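Putative branched chain amino acid ABC transporter, periplasmic amino acid-binding protein (Brucella ovis, PDB 4XFK) serves as the periplasmic substrate-binding component of an amino-acid transport system, probably capturing branched-chain and related amino acids for an ABC transporter. Local coordinates at residues Ala15-Leu20 against Leu56-Gln61; Val35-Gly40 against Ala298-Leu303; Gln357-Lys362 against Thr370-Leu375. The protein carries 1 engineered substitution. One frame throughout, in Å; residues are numbered along the deposited sequence.

Interaction 1 (Ala15-Leu20 against Leu56-Gln61); sequences ALVETL and LEYDNQ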
ATOM      1  N   ALA A  15      -5.261   0.605  17.548  1.00  6.97           N
ATOM      2  CA  ALA A  15      -5.532  -0.801  17.278  1.00  7.14           C
ATOM      3  C   ALA A  15      -5.087  -1.206  15.882  1.00  7.38           C
ATOM      4  O   ALA A  15      -5.507  -0.615  14.894  1.00  9.93           O
ATOM      5  CB  ALA A  15      -7.008  -1.094  17.439  1.00  7.87           C
ATOM      6  N   LEU A  16      -4.255  -2.237  15.812  1.00  5.87           N
ATOM      7  CA  LEU A  16      -3.838  -2.825  14.542  1.00  6.30           C
ATOM      8  C   LEU A  16      -4.725  -4.034  14.290  1.00  6.07           C
ATOM      9  O   LEU A  16      -4.698  -5.013  15.050  1.00  7.42           O
ATOM     10  CB  LEU A  16      -2.371  -3.250  14.621  1.00  7.38           C
ATOM     11  CG  LEU A  16      -1.820  -3.990  13.404  1.00  8.50           C
ATOM     12  CD1 LEU A  16      -1.847  -3.114  12.159  1.00  9.11           C
ATOM     13  CD2 LEU A  16      -0.403  -4.500  13.674  1.00 10.17           C
ATOM     14  N   VAL A  17      -5.552  -3.949  13.255  1.00  6.43           N
ATOM     15  CA  VAL A  17      -6.460  -5.036  12.923  1.00  6.73           C
ATOM     16  C   VAL A  17      -5.962  -5.664  11.632  1.00  7.06           C
ATOM     17  O   VAL A  17      -6.137  -5.111  10.547  1.00  8.55           O
ATOM     18  CB  VAL A  17      -7.903  -4.528  12.756  1.00  8.39           C
ATOM     19  CG1 VAL A  17      -8.840  -5.669  12.365  1.00  9.33           C
ATOM     20  CG2 VAL A  17      -8.380  -3.839  14.034  1.00  9.28           C
ATOM     21  N   GLU A  18      -5.322  -6.818  11.757  1.00  6.51           N
ATOM     22  CA  GLU A  18      -4.593  -7.419  10.647  1.00  6.69           C
ATOM     23  C   GLU A  18      -4.570  -8.927  10.753  1.00  6.79           C
ATOM     24  O   GLU A  18      -4.875  -9.486  11.801  1.00  7.40           O
ATOM     25  CB  GLU A  18      -3.146  -6.907  10.591  1.00  8.04           C
ATOM     26  CG  GLU A  18      -2.958  -5.694   9.704  1.00  7.62           C
ATOM     27  CD  GLU A  18      -3.333  -5.980   8.262  1.00  7.30           C
ATOM     28  OE1 GLU A  18      -3.366  -7.172   7.878  1.00  8.03           O
ATOM     29  OE2 GLU A  18      -3.596  -5.020   7.512  1.00  8.22           O
ATOM     30  N   THR A  19      -4.199  -9.591   9.664  1.00  7.74           N
ATOM     31  CA  THR A  19      -3.915 -11.019   9.714  1.00  8.01           C
ATOM     32  C   THR A  19      -2.538 -11.202  10.331  1.00  6.87           C
ATOM     33  O   THR A  19      -1.534 -10.878   9.704  1.00  8.53           O
ATOM     34  CB  THR A  19      -3.928 -11.632   8.308  1.00  8.68           C
ATOM     35  OG1 THR A  19      -5.121 -11.219   7.626  1.00 10.29           O
ATOM     36  CG2 THR A  19      -3.868 -13.158   8.393  1.00  9.80           C
ATOM     37  N   LEU A  20      -2.493 -11.712  11.560  1.00  6.63           N
ATOM     38  CA  LEU A  20      -1.260 -11.649  12.351  1.00  7.42           C
ATOM     39  C   LEU A  20      -0.699 -13.018  12.724  1.00  7.41           C
ATOM     40  O   LEU A  20       0.302 -13.107  13.445  1.00  8.84           O
ATOM     41  CB  LEU A  20      -1.460 -10.784  13.605  1.00  8.46           C
ATOM     42  CG  LEU A  20      -1.709  -9.303  13.291  1.00  7.52           C
ATOM     43  CD1 LEU A  20      -2.117  -8.550  14.551  1.00  9.05           C
ATOM     44  CD2 LEU A  20      -0.496  -8.668  12.626  1.00  8.44           C
ATOM     45  N   LEU A  56      -2.511  -1.852  20.362  1.00  8.26           N
ATOM     46  CA  LEU A  56      -3.415  -2.953  20.643  1.00  9.07           C
ATOM     47  C   LEU A  56      -3.593  -3.778  19.382  1.00  9.20           C
ATOM     48  O   LEU A  56      -4.134  -3.302  18.388  1.00 13.40           O
ATOM     49  CB  LEU A  56      -4.774  -2.416  21.085  1.00  9.73           C
ATOM     50  CG  LEU A  56      -4.804  -1.464  22.283  1.00 14.11           C
ATOM     51  CD1 LEU A  56      -6.247  -1.088  22.603  1.00 14.80           C
ATOM     52  CD2 LEU A  56      -4.100  -2.071  23.490  1.00 19.11           C
ATOM     53  N   GLU A  57      -3.139  -5.019  19.401  1.00  7.98           N
ATOM     54  CA  GLU A  57      -3.191  -5.848  18.203  1.00  7.34           C
ATOM     55  C   GLU A  57      -4.384  -6.788  18.216  1.00  6.90           C
ATOM     56  O   GLU A  57      -4.692  -7.394  19.245  1.00  7.76           O
ATOM     57  CB  GLU A  57      -1.895  -6.646  18.075  1.00  8.90           C
ATOM     58  CG  GLU A  57      -0.650  -5.771  17.926  1.00  9.42           C
ATOM     59  CD  GLU A  57       0.634  -6.577  17.930  1.00 11.79           C
ATOM     60  OE1 GLU A  57       0.904  -7.277  16.935  1.00 14.02           O
ATOM     61  OE2 GLU A  57       1.377  -6.522  18.931  1.00 17.16           O
ATOM     62  N   TYR A  58      -5.054  -6.898  17.068  1.00  6.34           N
ATOM     63  CA  TYR A  58      -6.200  -7.791  16.889  1.00  6.48           C
ATOM     64  C   TYR A  58      -5.989  -8.653  15.657  1.00  7.36           C
ATOM     65  O   TYR A  58      -6.046  -8.169  14.530  1.00  8.24           O
ATOM     66  CB  TYR A  58      -7.513  -6.998  16.771  1.00  8.56           C
ATOM     67  CG  TYR A  58      -7.808  -6.201  18.013  1.00  9.16           C
ATOM     68  CD1 TYR A  58      -7.231  -4.954  18.205  1.00  9.92           C
ATOM     69  CD2 TYR A  58      -8.639  -6.700  19.006  1.00 10.21           C
ATOM     70  CE1 TYR A  58      -7.466  -4.228  19.357  1.00 10.68           C
ATOM     71  CE2 TYR A  58      -8.889  -5.972  20.158  1.00 11.33           C
ATOM     72  CZ  TYR A  58      -8.295  -4.741  20.323  1.00 11.33           C
ATOM     73  OH  TYR A  58      -8.523  -4.002  21.460  1.00 13.60           O
ATOM     74  N   ASP A  59      -5.714  -9.926  15.886  1.00  7.34           N
ATOM     75  CA  ASP A  59      -5.489 -10.895  14.821  1.00  7.83           C
ATOM     76  C   ASP A  59      -6.820 -11.234  14.171  1.00 10.05           C
ATOM     77  O   ASP A  59      -7.679 -11.856  14.785  1.00 14.85           O
ATOM     78  CB  ASP A  59      -4.842 -12.136  15.432  1.00  8.04           C
ATOM     79  CG  ASP A  59      -4.445 -13.185  14.409  1.00  8.43           C
ATOM     80  OD1 ASP A  59      -4.552 -12.942  13.185  1.00  8.10           O
ATOM     81  OD2 ASP A  59      -4.010 -14.276  14.859  1.00  9.17           O
ATOM     82  N   ASN A  60      -6.996 -10.791  12.933  1.00  7.87           N
ATOM     83  CA  ASN A  60      -8.217 -11.033  12.191  1.00  8.45           C
ATOM     84  C   ASN A  60      -8.032 -12.222  11.259  1.00  8.36           C
ATOM     85  O   ASN A  60      -7.326 -12.131  10.250  1.00 10.53           O
ATOM     86  CB  ASN A  60      -8.625  -9.806  11.369  1.00 10.11           C
ATOM     87  CG  ASN A  60      -9.832 -10.082  10.501  1.00 11.77           C
ATOM     88  OD1 ASN A  60     -10.652 -10.944  10.834  1.00 13.10           O
ATOM     89  ND2 ASN A  60      -9.940  -9.382   9.375  1.00 12.60           N
ATOM     90  N   GLN A  61      -8.673 -13.336  11.600  1.00  9.58           N
ATOM     91  CA  GLN A  61      -8.549 -14.561  10.817  1.00 10.98           C
ATOM     92  C   GLN A  61      -9.728 -14.773   9.886  1.00 14.12           C
ATOM     93  O   GLN A  61      -9.776 -15.754   9.153  1.00 17.92           O
ATOM     94  CB  GLN A  61      -8.427 -15.754  11.761  1.00 11.78           C
ATOM     95  CG  GLN A  61      -7.109 -15.769  12.505  1.00 11.07           C
ATOM     96  CD  GLN A  61      -5.956 -16.151  11.595  1.00 12.67           C
ATOM     97  OE1 GLN A  61      -6.037 -17.132  10.850  1.00 16.34           O
ATOM     98  NE2 GLN A  61      -4.882 -15.375  11.641  1.00 11.09           N
TER
HETATM   99  O   HOH W   1      -7.816  -7.224   9.067  1.00 17.51           O
HETATM  100  O   HOH W   2      -7.239  -9.288   7.789  1.00 17.14           O
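Leu16 and Glu18 on one side and Leu56, Tyr58 and Asn60 on the other trade four backbone hydrogen bonds across Ala15-Leu20 and Leu56-Gln61. The two strands run nearly parallel, their short axes 16° apart, and the bonds alternate in direction: Leu16 N donates to Leu56 O, Tyr58 N to Leu16 O at 2.8 Å, Glu18 N to Tyr58 O, and finally Asn60 N to Glu18 O at 2.7 Å.

Apolar contact lies on the face carrying Ala15, Val17, Leu56 and Tyr58. The methyl CB of Ala15 meets the phenol ring obliquely, 3.7 Å from Tyr58 CE1, while Val17 CG2 approaches Tyr58 CB. Beyond the ring the hydroxyl bonds to Asp77, and helix 63-76 packs against this face. On the other face Leu20 crosses Glu57 at about a right angle, its CD1 4.0 Å from Glu57 CB; the carboxylate of Glu57 forms a salt bridge with Arg32.

Polar side chains close the C-terminal ends. Asp59 has CG anti to the backbone N (chi1 -175°), which brings OD1 to Leu20 N at 2.9 Å, met from well above the carboxylate plane. Gln61 NE2 approaches the same oxygen from the opposite face on its syn side, also at 2.9 Å, and Asp59 OD2 bonds to Ser21 OG. One water joins Val17 O to Asn60 ND2, which also donates to Gly63 O.

Glu18 reaches Ser86 and Gly85 N with its two carboxylate oxygens, and Gly85 is a ligand residue of a bound sodium ion. Two donors on Asp59 OD1 would probably stabilise its negative charge: Leu20 N ties the loop after Glu18 to the end of strand 54-59, while Gln61 NE2 braces the same oxygen from its own segment.

Interaction 2 (Val35-Gly40 against Ala298-Leu303); sequences VLYQLG and AAVFGL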
ATOM      1  N   VAL A  35       4.436  -0.957  11.448  1.00  6.28           N
ATOM      2  CA  VAL A  35       3.718  -0.237  12.490  1.00  6.75           C
ATOM      3  C   VAL A  35       4.515  -0.226  13.800  1.00  7.69           C
ATOM      4  O   VAL A  35       4.664   0.822  14.439  1.00  7.57           O
ATOM      5  CB  VAL A  35       2.302  -0.824  12.676  1.00  7.40           C
ATOM      6  CG1 VAL A  35       1.605  -0.227  13.898  1.00  8.04           C
ATOM      7  CG2 VAL A  35       1.472  -0.578  11.419  1.00  7.84           C
ATOM      8  N   LEU A  36       5.053  -1.374  14.193  1.00  7.16           N
ATOM      9  CA  LEU A  36       5.861  -1.416  15.413  1.00  7.26           C
ATOM     10  C   LEU A  36       7.127  -0.586  15.234  1.00  7.72           C
ATOM     11  O   LEU A  36       7.581   0.064  16.165  1.00  8.68           O
ATOM     12  CB  LEU A  36       6.206  -2.855  15.796  1.00  9.05           C
ATOM     13  CG  LEU A  36       4.999  -3.670  16.258  1.00 11.72           C
ATOM     14  CD1 LEU A  36       5.424  -5.061  16.709  1.00 13.13           C
ATOM     15  CD2 LEU A  36       4.247  -2.958  17.364  1.00 15.83           C
ATOM     16  N   TYR A  37       7.696  -0.595  14.031  1.00  7.41           N
ATOM     17  CA  TYR A  37       8.877   0.232  13.778  1.00  8.32           C
ATOM     18  C   TYR A  37       8.575   1.718  14.001  1.00  7.39           C
ATOM     19  O   TYR A  37       9.269   2.391  14.766  1.00  8.14           O
ATOM     20  CB  TYR A  37       9.420  -0.000  12.360  1.00  8.38           C
ATOM     21  CG  TYR A  37      10.541   0.936  11.959  1.00  8.37           C
ATOM     22  CD1 TYR A  37      11.872   0.603  12.196  1.00  9.24           C
ATOM     23  CD2 TYR A  37      10.271   2.138  11.314  1.00  7.99           C
ATOM     24  CE1 TYR A  37      12.897   1.458  11.818  1.00  9.27           C
ATOM     25  CE2 TYR A  37      11.287   2.995  10.932  1.00  8.97           C
ATOM     26  CZ  TYR A  37      12.600   2.655  11.189  1.00  9.76           C
ATOM     27  OH  TYR A  37      13.604   3.515  10.800  1.00 11.87           O
ATOM     28  N   GLN A  38       7.551   2.241  13.332  1.00  7.12           N
ATOM     29  CA  GLN A  38       7.348   3.684  13.366  1.00  7.37           C
ATOM     30  C   GLN A  38       6.652   4.177  14.632  1.00  7.33           C
ATOM     31  O   GLN A  38       7.019   5.223  15.181  1.00  8.10           O
ATOM     32  CB  GLN A  38       6.657   4.196  12.102  1.00  8.18           C
ATOM     33  CG  GLN A  38       6.711   5.713  11.996  1.00  9.81           C
ATOM     34  CD  GLN A  38       8.137   6.259  12.007  1.00 10.96           C
ATOM     35  OE1 GLN A  38       9.042   5.682  11.412  1.00 12.10           O
ATOM     36  NE2 GLN A  38       8.329   7.394  12.665  1.00 11.59           N
ATOM     37  N   LEU A  39       5.653   3.443  15.117  1.00  7.11           N
ATOM     38  CA  LEU A  39       5.107   3.781  16.427  1.00  7.65           C
ATOM     39  C   LEU A  39       6.179   3.591  17.501  1.00  7.81           C
ATOM     40  O   LEU A  39       6.187   4.297  18.511  1.00  8.24           O
ATOM     41  CB  LEU A  39       3.862   2.966  16.758  1.00  8.14           C
ATOM     42  CG  LEU A  39       2.639   3.204  15.873  1.00  7.91           C
ATOM     43  CD1 LEU A  39       1.455   2.447  16.424  1.00 10.07           C
ATOM     44  CD2 LEU A  39       2.309   4.681  15.763  1.00  9.37           C
ATOM     45  N   GLY A  40       7.106   2.662  17.271  1.00  7.68           N
ATOM     46  CA  GLY A  40       8.241   2.513  18.160  1.00  8.10           C
ATOM     47  C   GLY A  40       9.088   3.771  18.201  1.00  8.75           C
ATOM     48  O   GLY A  40       9.534   4.175  19.277  1.00  9.14           O
ATOM     49  N   ALA A 298       5.028   2.531   2.692  1.00  7.92           N
ATOM     50  CA  ALA A 298       3.829   3.366   2.857  1.00  8.25           C
ATOM     51  C   ALA A 298       3.384   3.399   4.317  1.00  7.93           C
ATOM     52  O   ALA A 298       2.968   4.444   4.831  1.00  7.75           O
ATOM     53  CB  ALA A 298       2.690   2.886   1.978  1.00  8.81           C
ATOM     54  N   ALA A 299       3.480   2.261   4.998  1.00  6.64           N
ATOM     55  CA  ALA A 299       3.062   2.201   6.393  1.00  6.38           C
ATOM     56  C   ALA A 299       3.967   3.067   7.262  1.00  6.10           C
ATOM     57  O   ALA A 299       3.483   3.847   8.092  1.00  6.93           O
ATOM     58  CB  ALA A 299       3.029   0.773   6.886  1.00  6.43           C
ATOM     59  N   VAL A 300       5.276   2.973   7.053  1.00  6.00           N
ATOM     60  CA  VAL A 300       6.210   3.796   7.815  1.00  6.66           C
ATOM     61  C   VAL A 300       6.040   5.285   7.499  1.00  6.09           C
ATOM     62  O   VAL A 300       5.925   6.118   8.407  1.00  6.42           O
ATOM     63  CB  VAL A 300       7.677   3.384   7.560  1.00  7.07           C
ATOM     64  CG1 VAL A 300       8.628   4.395   8.201  1.00  7.66           C
ATOM     65  CG2 VAL A 300       7.936   1.961   8.056  1.00  8.18           C
ATOM     66  N   PHE A 301       6.010   5.627   6.216  1.00  6.60           N
ATOM     67  CA  PHE A 301       5.960   7.034   5.831  1.00  7.47           C
ATOM     68  C   PHE A 301       4.623   7.656   6.255  1.00  7.05           C
ATOM     69  O   PHE A 301       4.562   8.808   6.695  1.00  6.98           O
ATOM     70  CB  PHE A 301       6.195   7.220   4.325  1.00  8.18           C
ATOM     71  CG  PHE A 301       7.523   6.688   3.816  1.00  9.18           C
ATOM     72  CD1 PHE A 301       8.576   6.419   4.677  1.00 10.02           C
ATOM     73  CD2 PHE A 301       7.703   6.440   2.459  1.00 12.02           C
ATOM     74  CE1 PHE A 301       9.784   5.916   4.194  1.00 11.81           C
ATOM     75  CE2 PHE A 301       8.913   5.951   1.971  1.00 13.34           C
ATOM     76  CZ  PHE A 301       9.945   5.680   2.839  1.00 13.58           C
ATOM     77  N   GLY A 302       3.552   6.882   6.143  1.00  7.14           N
ATOM     78  CA  GLY A 302       2.259   7.344   6.594  1.00  7.24           C
ATOM     79  C   GLY A 302       2.265   7.627   8.077  1.00  6.83           C
ATOM     80  O   GLY A 302       1.730   8.643   8.527  1.00  7.04           O
ATOM     81  N   LEU A 303       2.876   6.732   8.846  1.00  6.43           N
ATOM     82  CA  LEU A 303       2.948   6.942  10.287  1.00  6.86           C
ATOM     83  C   LEU A 303       3.917   8.060  10.655  1.00  6.17           C
ATOM     84  O   LEU A 303       3.762   8.680  11.700  1.00  7.06           O
ATOM     85  CB  LEU A 303       3.263   5.644  11.025  1.00  7.03           C
ATOM     86  CG  LEU A 303       2.136   4.610  11.006  1.00  7.82           C
ATOM     87  CD1 LEU A 303       2.614   3.272  11.574  1.00  9.29           C
ATOM     88  CD2 LEU A 303       0.930   5.111  11.785  1.00  8.49           C
TER
HETATM   89  O   HOH W   3       6.153   8.884  13.256  1.00 27.85           O
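Helix 26-44, the connection of a beta-alpha-beta unit, packs here against helix 296-312 from far along the chain, with Val35, Gln38, Val300 and Leu303 at the interface. The short axes lie 8.8 Å apart and 22° from parallel, so the two helices run alongside each other in the same direction.

Leu303 makes the broadest contact. Its CB lies 3.6 Å from Gln38 CG, and the two side chains slide past each other in opposite directions. With CG beside the backbone N (chi1 -69°), Leu303 sends CD1 over the backbone of Val35, 3.8 Å from Val35 CA and close to Val35 CG2; the other methyl, CD2, faces Leu39 CD2 at 4.2 Å.

Helix 26-44 covers one side of the parallel sheet, where Leu36 and Leu39 touch Ile55 of strand 54-59, and through this contact the later helix 296-312 is joined to the periplasmic-binding-protein lobe built on that sheet. Val300 packs against two side chains of the earlier helix: CG2 approaches Tyr37 CD2 obliquely at 4.0 Å, and CG1 lies 3.5 Å from Gln38 OE1. The Tyr37 hydroxyl extends past Val300 to bond with Asp283, and its ring meets that of Tyr284 on helix 274-288.

Gln38 is bent at chi2 (58°), which folds its amide back so that OE1 lies by Val300 CG1 and NE2 points toward the water bound to Leu303 O. There NE2 donates to the water at 2.7 Å, and the water in turn donates to Leu303 O at 2.9 Å. The amide oxygen, Gln38 OE1, accepts a weak hydrogen bond from Gln304 NE2.

Interaction 3 (Gln357-Lys362 against Thr370-Leu375); sequences QEVSKK and TEYGFL
Lys361 lays its aliphatic chain over one face of the Tyr372 ring, with CG 3.8 Å from the ring centroid and 18° off the normal, a CH-pi contact. The extended chain continues across the ring until Lys361 CE is 3.5 Å from Tyr372 OH. The ammonium group lies near Glu371, but Lys361 NZ and Glu371 OE1 are 4.2 Å apart, too far for a salt bridge.

Val359 stands between two aromatic residues. Its CG1, anti to the backbone N, meets Tyr372 CB at 3.6 Å, whereas CG2 approaches the Phe374 ring obliquely, 3.7 Å from CE2. Across the sheet, Leu375 CB packs on Ser360 CB at 4.0 Å and Leu375 CD2 reaches Lys362 CB. Gln357 OE1 touches Phe374 CB, its amide plane 75° from the ring plane.

Paired backbone bonds set this register. Glu358 and Leu375 exchange two, as do Ser360 and Gly373, in which Gly373 N donates to Ser360 O at 3.0 Å; Val359 and Phe374 form the non-hydrogen-bonded pair between them. At the strand end Ser360 OG accepts from Lys362 N in an ST turn, and Thr370 OG1 does the same for Tyr372 N.

Farther out, Asn269 ND2 holds Gln357 OE1, and Ile252 of helix 251-255 covers Val359, Tyr372 and Phe374. Strand 263-266 continues the sheet beside 350-360. Two antiparallel strands joined by a loop of about a dozen residues make a beta-hairpin, here a twisted one, with short axes 136° apart, in the mixed sheet of the protein.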
ATOM      1  N   GLN A 357      10.807   0.805 -10.856  1.00  7.50           N
ATOM      2  CA  GLN A 357      11.993  -0.007 -10.605  1.00  7.71           C
ATOM      3  C   GLN A 357      12.006  -1.253 -11.480  1.00  7.81           C
ATOM      4  O   GLN A 357      10.945  -1.831 -11.764  1.00  8.75           O
ATOM      5  CB  GLN A 357      12.013  -0.446  -9.141  1.00  8.15           C
ATOM      6  CG  GLN A 357      12.030   0.704  -8.139  1.00  8.57           C
ATOM      7  CD  GLN A 357      11.425   0.324  -6.806  1.00  7.67           C
ATOM      8  OE1 GLN A 357      11.972  -0.508  -6.082  1.00  8.08           O
ATOM      9  NE2 GLN A 357      10.292   0.938  -6.467  1.00  8.17           N
ATOM     10  N   GLU A 358      13.203  -1.679 -11.884  1.00  8.21           N
ATOM     11  CA  GLU A 358      13.365  -2.884 -12.694  1.00  8.59           C
ATOM     12  C   GLU A 358      14.180  -3.926 -11.941  1.00  9.00           C
ATOM     13  O   GLU A 358      15.066  -3.578 -11.165  1.00  9.91           O
ATOM     14  CB  GLU A 358      14.056  -2.543 -14.014  1.00 11.06           C
ATOM     15  CG  GLU A 358      15.467  -1.984 -13.849  1.00 15.90           C
ATOM     16  CD  GLU A 358      16.120  -1.641 -15.166  1.00 22.22           C
ATOM     17  OE1 GLU A 358      16.417  -2.572 -15.938  1.00 25.52           O
ATOM     18  OE2 GLU A 358      16.335  -0.440 -15.422  1.00 24.97           O
ATOM     19  N   VAL A 359      13.887  -5.201 -12.166  1.00  8.92           N
ATOM     20  CA  VAL A 359      14.693  -6.260 -11.571  1.00  9.57           C
ATOM     21  C   VAL A 359      16.008  -6.375 -12.342  1.00 10.14           C
ATOM     22  O   VAL A 359      16.006  -6.579 -13.559  1.00 10.25           O
ATOM     23  CB  VAL A 359      13.944  -7.599 -11.575  1.00  9.31           C
ATOM     24  CG1 VAL A 359      14.806  -8.688 -10.949  1.00  9.66           C
ATOM     25  CG2 VAL A 359      12.612  -7.452 -10.830  1.00  9.97           C
ATOM     26  N   SER A 360      17.125  -6.234 -11.630  1.00  9.40           N
ATOM     27  CA  SER A 360      18.430  -6.081 -12.260  1.00  9.47           C
ATOM     28  C   SER A 360      19.540  -6.527 -11.323  1.00  9.72           C
ATOM     29  O   SER A 360      19.435  -6.368 -10.108  1.00 11.05           O
ATOM     30  CB  SER A 360      18.656  -4.615 -12.634  1.00 10.90           C
ATOM     31  OG  SER A 360      19.983  -4.395 -13.089  1.00 12.46           O
ATOM     32  N   LYS A 361      20.612  -7.068 -11.892  1.00 11.10           N
ATOM     33  CA  LYS A 361      21.781  -7.429 -11.103  1.00 11.10           C
ATOM     34  C   LYS A 361      22.498  -6.181 -10.604  1.00 11.30           C
ATOM     35  O   LYS A 361      23.341  -6.263  -9.710  1.00 13.35           O
ATOM     36  CB  LYS A 361      22.751  -8.275 -11.925  1.00 12.18           C
ATOM     37  CG  LYS A 361      22.283  -9.690 -12.175  1.00 15.51           C
ATOM     38  CD  LYS A 361      23.366 -10.472 -12.891  1.00 18.68           C
ATOM     39  CE  LYS A 361      22.957 -11.908 -13.121  1.00 21.19           C
ATOM     40  NZ  LYS A 361      24.081 -12.660 -13.731  1.00 23.18           N
ATOM     41  N   LYS A 362      22.174  -5.031 -11.187  1.00 11.08           N
ATOM     42  CA  LYS A 362      22.822  -3.782 -10.807  1.00 12.24           C
ATOM     43  C   LYS A 362      22.319  -3.237  -9.465  1.00 11.11           C
ATOM     44  O   LYS A 362      22.960  -2.375  -8.881  1.00 12.90           O
ATOM     45  CB  LYS A 362      22.639  -2.724 -11.896  1.00 14.74           C
ATOM     46  CG  LYS A 362      23.348  -3.042 -13.209  1.00 20.44           C
ATOM     47  CD  LYS A 362      22.975  -2.036 -14.293  1.00 25.07           C
ATOM     48  CE  LYS A 362      23.628  -2.380 -15.627  1.00 27.83           C
ATOM     49  NZ  LYS A 362      23.271  -3.752 -16.094  1.00 30.41           N
ATOM     50  N   THR A 370      19.025 -13.615  -4.132  1.00 13.92           N
ATOM     51  CA  THR A 370      19.441 -13.829  -5.515  1.00 14.38           C
ATOM     52  C   THR A 370      20.489 -12.803  -5.937  1.00 13.55           C
ATOM     53  O   THR A 370      20.899 -11.950  -5.150  1.00 14.17           O
ATOM     54  CB  THR A 370      18.246 -13.739  -6.495  1.00 13.63           C
ATOM     55  OG1 THR A 370      17.881 -12.365  -6.702  1.00 12.59           O
ATOM     56  CG2 THR A 370      17.046 -14.518  -5.963  1.00 15.07           C
ATOM     57  N   GLU A 371      20.912 -12.889  -7.194  1.00 12.44           N
ATOM     58  CA  GLU A 371      21.826 -11.914  -7.768  1.00 12.31           C
ATOM     59  C   GLU A 371      21.099 -10.645  -8.206  1.00 12.47           C
ATOM     60  O   GLU A 371      21.739  -9.673  -8.618  1.00 11.87           O
ATOM     61  CB  GLU A 371      22.542 -12.524  -8.968  1.00 13.46           C
ATOM     62  CG  GLU A 371      23.363 -13.751  -8.625  1.00 15.75           C
ATOM     63  CD  GLU A 371      23.586 -14.672  -9.818  1.00 19.22           C
ATOM     64  OE1 GLU A 371      22.605 -15.006 -10.519  1.00 19.58           O
ATOM     65  OE2 GLU A 371      24.745 -15.072 -10.044  1.00 21.96           O
ATOM     66  N   TYR A 372      19.767 -10.664  -8.123  1.00 11.29           N
ATOM     67  CA  TYR A 372      18.931  -9.570  -8.606  1.00 10.98           C
ATOM     68  C   TYR A 372      18.282  -8.791  -7.472  1.00  9.95           C
ATOM     69  O   TYR A 372      17.952  -9.352  -6.438  1.00 11.84           O
ATOM     70  CB  TYR A 372      17.818 -10.118  -9.506  1.00 11.57           C
ATOM     71  CG  TYR A 372      18.323 -10.716 -10.803  1.00 11.96           C
ATOM     72  CD1 TYR A 372      18.731 -12.048 -10.879  1.00 13.73           C
ATOM     73  CD2 TYR A 372      18.395  -9.945 -11.951  1.00 14.67           C
ATOM     74  CE1 TYR A 372      19.204 -12.587 -12.066  1.00 15.01           C
ATOM     75  CE2 TYR A 372      18.860 -10.473 -13.141  1.00 15.39           C
ATOM     76  CZ  TYR A 372      19.261 -11.791 -13.196  1.00 15.29           C
ATOM     77  OH  TYR A 372      19.723 -12.296 -14.391  1.00 18.12           O
ATOM     78  N   GLY A 373      18.071  -7.497  -7.690  1.00  9.65           N
ATOM     79  CA  GLY A 373      17.231  -6.707  -6.814  1.00  9.26           C
ATOM     80  C   GLY A 373      16.495  -5.665  -7.623  1.00  8.29           C
ATOM     81  O   GLY A 373      16.565  -5.646  -8.856  1.00 10.03           O
ATOM     82  N   PHE A 374      15.806  -4.774  -6.924  1.00  8.71           N
ATOM     83  CA  PHE A 374      15.049  -3.718  -7.567  1.00  8.67           C
ATOM     84  C   PHE A 374      15.900  -2.472  -7.740  1.00  9.07           C
ATOM     85  O   PHE A 374      16.407  -1.913  -6.777  1.00  9.20           O
ATOM     86  CB  PHE A 374      13.764  -3.462  -6.778  1.00  9.01           C
ATOM     87  CG  PHE A 374      12.803  -4.610  -6.865  1.00  9.00           C
ATOM     88  CD1 PHE A 374      12.864  -5.661  -5.962  1.00  9.59           C
ATOM     89  CD2 PHE A 374      11.876  -4.673  -7.899  1.00  8.88           C
ATOM     90  CE1 PHE A 374      11.994  -6.746  -6.070  1.00 10.49           C
ATOM     91  CE2 PHE A 374      11.008  -5.749  -8.004  1.00  9.39           C
ATOM     92  CZ  PHE A 374      11.069  -6.784  -7.089  1.00  9.62           C
ATOM     93  N   LEU A 375      16.068  -2.061  -8.994  1.00  8.77           N
ATOM     94  CA  LEU A 375      16.895  -0.917  -9.350  1.00  9.25           C
ATOM     95  C   LEU A 375      15.966   0.191  -9.827  1.00  8.59           C
ATOM     96  O   LEU A 375      15.195  -0.012 -10.765  1.00  9.94           O
ATOM     97  CB  LEU A 375      17.842  -1.306 -10.486  1.00 10.74           C
ATOM     98  CG  LEU A 375      18.785  -0.213 -10.991  1.00 12.26           C
ATOM     99  CD1 LEU A 375      19.938  -0.031 -10.027  1.00 12.78           C
ATOM    100  CD2 LEU A 375      19.297  -0.537 -12.399  1.00 12.34           C
TER

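Interactions 1 and 2 adjoin, their centres 15 Å apart: Leu16 CD1 of the strand pair meets Val35 CG2 of the helix pair at 4.2 Å. Helix 26-44, which supplies 35-40, lies in the chain between the two strands of interaction 1. Interaction 1 comes closer to a bound sodium ion, with the side chain of Glu18 about 7 Å from it; that of Val35 is farther, about 11 Å, while Tyr31, on the same helix, belongs to a sodium site with Gly85 and Gly116. Interaction 3 is separate, in the mixed sheet, its nearest atoms about 21 Å from interaction 1 and about 10 Å from interaction 2.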